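Local coordinates for tight junction protein ZO-3 (Homo sapiens, PDB 3KFV) that links tight junction membrane proteins such as claudins and occludin to the actin cytoskeleton as a MAGUK-family scaffold, at residues A[221-226]-A[284-289]. Numbering follows the deposited sequence.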
loop_
_atom_site.group_PDB
_atom_site.type_symbol
_atom_site.label_atom_id
_atom_site.label_comp_id
_atom_site.label_asym_id
_atom_site.label_seq_id
_atom_site.Cartn_x
_atom_site.Cartn_y
_atom_site.Cartn_z
ATOM N N ILE A 221 -2.028 0.783 -5.836
ATOM C CA ILE A 221 -2.308 2.203 -5.760
ATOM C C ILE A 221 -3.442 2.334 -4.749
ATOM O O ILE A 221 -4.505 1.742 -4.924
ATOM C CB ILE A 221 -2.723 2.775 -7.128
ATOM C CG1 ILE A 221 -1.578 2.623 -8.132
ATOM C CG2 ILE A 221 -3.143 4.230 -6.997
ATOM C CD1 ILE A 221 -1.970 2.921 -9.564
ATOM N N VAL A 222 -3.208 3.071 -3.669
ATOM C CA VAL A 222 -4.217 3.181 -2.613
ATOM C C VAL A 222 -4.858 4.560 -2.572
ATOM O O VAL A 222 -4.187 5.555 -2.314
ATOM C CB VAL A 222 -3.635 2.865 -1.230
ATOM C CG1 VAL A 222 -4.724 2.961 -0.189
ATOM C CG2 VAL A 222 -3.024 1.485 -1.229
ATOM N N VAL A 223 -6.162 4.607 -2.818
ATOM C CA VAL A 223 -6.875 5.874 -2.903
ATOM C C VAL A 223 -7.963 5.982 -1.847
ATOM O O VAL A 223 -8.851 5.138 -1.779
ATOM C CB VAL A 223 -7.499 6.066 -4.296
ATOM C CG1 VAL A 223 -8.408 7.292 -4.310
ATOM C CG2 VAL A 223 -6.402 6.182 -5.350
ATOM N N PHE A 224 -7.891 7.027 -1.030
ATOM C CA PHE A 224 -8.856 7.231 0.047
ATOM C C PHE A 224 -9.743 8.439 -0.245
ATOM O O PHE A 224 -9.253 9.512 -0.596
ATOM C CB PHE A 224 -8.136 7.398 1.388
ATOM C CG PHE A 224 -9.056 7.711 2.535
ATOM C CD1 PHE A 224 -9.707 6.697 3.221
ATOM C CD2 PHE A 224 -9.272 9.019 2.932
ATOM C CE1 PHE A 224 -10.554 6.983 4.272
ATOM C CE2 PHE A 224 -10.123 9.308 3.984
ATOM C CZ PHE A 224 -10.763 8.287 4.651
ATOM N N PHE A 225 -11.051 8.250 -0.101
ATOM C CA PHE A 225 -12.021 9.304 -0.382
ATOM C C PHE A 225 -12.545 9.942 0.898
ATOM O O PHE A 225 -13.084 9.254 1.766
ATOM C CB PHE A 225 -13.187 8.738 -1.187
ATOM C CG PHE A 225 -12.822 8.351 -2.583
ATOM C CD1 PHE A 225 -12.745 9.311 -3.585
ATOM C CD2 PHE A 225 -12.556 7.034 -2.900
ATOM C CE1 PHE A 225 -12.408 8.966 -4.877
ATOM C CE2 PHE A 225 -12.219 6.679 -4.198
ATOM C CZ PHE A 225 -12.146 7.649 -5.188
ATOM N N ILE A 226 -12.396 11.259 1.002
ATOM C CA ILE A 226 -12.774 11.979 2.211
ATOM C C ILE A 226 -14.159 12.591 2.080
ATOM O O ILE A 226 -14.386 13.437 1.213
ATOM C CB ILE A 226 -11.772 13.106 2.540
ATOM C CG1 ILE A 226 -10.341 12.662 2.245
ATOM C CG2 ILE A 226 -11.897 13.527 3.998
ATOM C CD1 ILE A 226 -9.324 13.765 2.390
ATOM N N LYS A 284 -9.684 8.485 -11.930
ATOM C CA LYS A 284 -9.192 7.849 -13.150
ATOM C C LYS A 284 -7.826 8.379 -13.567
ATOM O O LYS A 284 -6.970 7.625 -14.021
ATOM C CB LYS A 284 -10.203 8.005 -14.287
ATOM C CG LYS A 284 -11.374 7.040 -14.207
ATOM C CD LYS A 284 -12.206 7.071 -15.479
ATOM C CE LYS A 284 -12.917 8.401 -15.647
ATOM N NZ LYS A 284 -13.620 8.495 -16.952
ATOM N N ALA A 285 -7.627 9.682 -13.399
ATOM C CA ALA A 285 -6.358 10.314 -13.739
ATOM C C ALA A 285 -5.248 9.844 -12.794
ATOM O O ALA A 285 -4.110 9.612 -13.212
ATOM C CB ALA A 285 -6.501 11.827 -13.694
ATOM N N ILE A 286 -5.590 9.694 -11.519
ATOM C CA ILE A 286 -4.629 9.267 -10.519
ATOM C C ILE A 286 -4.163 7.822 -10.724
ATOM O O ILE A 286 -3.003 7.496 -10.472
ATOM C CB ILE A 286 -5.185 9.462 -9.099
ATOM C CG1 ILE A 286 -5.137 10.945 -8.726
ATOM C CG2 ILE A 286 -4.418 8.619 -8.091
ATOM C CD1 ILE A 286 -5.771 11.263 -7.399
ATOM N N ILE A 287 -5.055 6.956 -11.188
ATOM C CA ILE A 287 -4.672 5.576 -11.453
ATOM C C ILE A 287 -3.700 5.488 -12.634
ATOM O O ILE A 287 -2.668 4.826 -12.556
ATOM C CB ILE A 287 -5.896 4.699 -11.739
ATOM C CG1 ILE A 287 -6.818 4.659 -10.523
ATOM C CG2 ILE A 287 -5.467 3.296 -12.132
ATOM C CD1 ILE A 287 -8.112 3.887 -10.763
ATOM N N ARG A 288 -4.028 6.166 -13.730
ATOM C CA ARG A 288 -3.177 6.145 -14.917
ATOM C C ARG A 288 -1.832 6.825 -14.684
ATOM O O ARG A 288 -0.847 6.508 -15.347
ATOM C CB ARG A 288 -3.878 6.804 -16.104
ATOM C CG ARG A 288 -5.051 6.030 -16.634
ATOM C CD ARG A 288 -5.589 6.683 -17.892
ATOM N NE ARG A 288 -6.903 6.162 -18.249
ATOM C CZ ARG A 288 -8.044 6.815 -18.050
ATOM N NH1 ARG A 288 -8.040 8.029 -17.507
ATOM N NH2 ARG A 288 -9.189 6.251 -18.408
ATOM N N GLU A 289 -1.794 7.771 -13.755
ATOM C CA GLU A 289 -0.558 8.479 -13.461
ATOM C C GLU A 289 0.365 7.616 -12.626
ATOM O O GLU A 289 1.476 7.292 -13.038
ATOM C CB GLU A 289 -0.854 9.763 -12.702
ATOM C CG GLU A 289 0.375 10.551 -12.329
ATOM C CD GLU A 289 0.062 11.619 -11.298
ATOM O OE1 GLU A 289 -0.189 11.255 -10.118
ATOM O OE2 GLU A 289 0.054 12.821 -11.667
#
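Ile221 and Val223 of the strand meet Ile286 and Ile287 of the helix through aliphatic groups. Two methyl pairs carry the apolar contact. CG2 of Val223 lies 4.2 Å from CG2 of Ile286, and the two branched side chains cross obliquely. CD1 of Ile221 lies 4.4 Å from CG2 of Ile287. The torsions decide which branches do the touching. In Val223 the methyl facing the helix, CG2, is the one that sits anti to the carbonyl carbon. In Ile221 the side chain is extended, with CG1 anti to the carbonyl carbon (chi1 -62°) and CD1 carried out to its far end (chi2 169°).

One contact involves the helix backbone. CD1 of Ile221 comes within 3.6 Å of Ile287 O, so the tip of this side chain rests against a peptide carbonyl as well as a methyl group. No hydrogen bond joins the two segments. The contact is small, with 162 Å² buried in all, and it is mostly buried in the protein.

The strand alternates its sides. Ile221 and Val223 point their CB atoms toward the helix, while Val222 and Phe224 belong to the other face. CG1 of Val223 also lies over one face of the Phe225 ring, 3.7 Å above its plane and offset toward the rim.

This is helix-on-sheet packing in the guanylate kinase-like domain. Strand 221-227 runs between strands 148-151 and 268-272 in a parallel sheet. Helix 278-290 follows strand 268-272 and covers the face that carries Ile221 and Val223. Ile286 also touches Ile270 of that edge strand, and Phe225 meets Trp279 of the helix edge-to-face. On the other face of the sheet, helix 248-262 packs against Phe224.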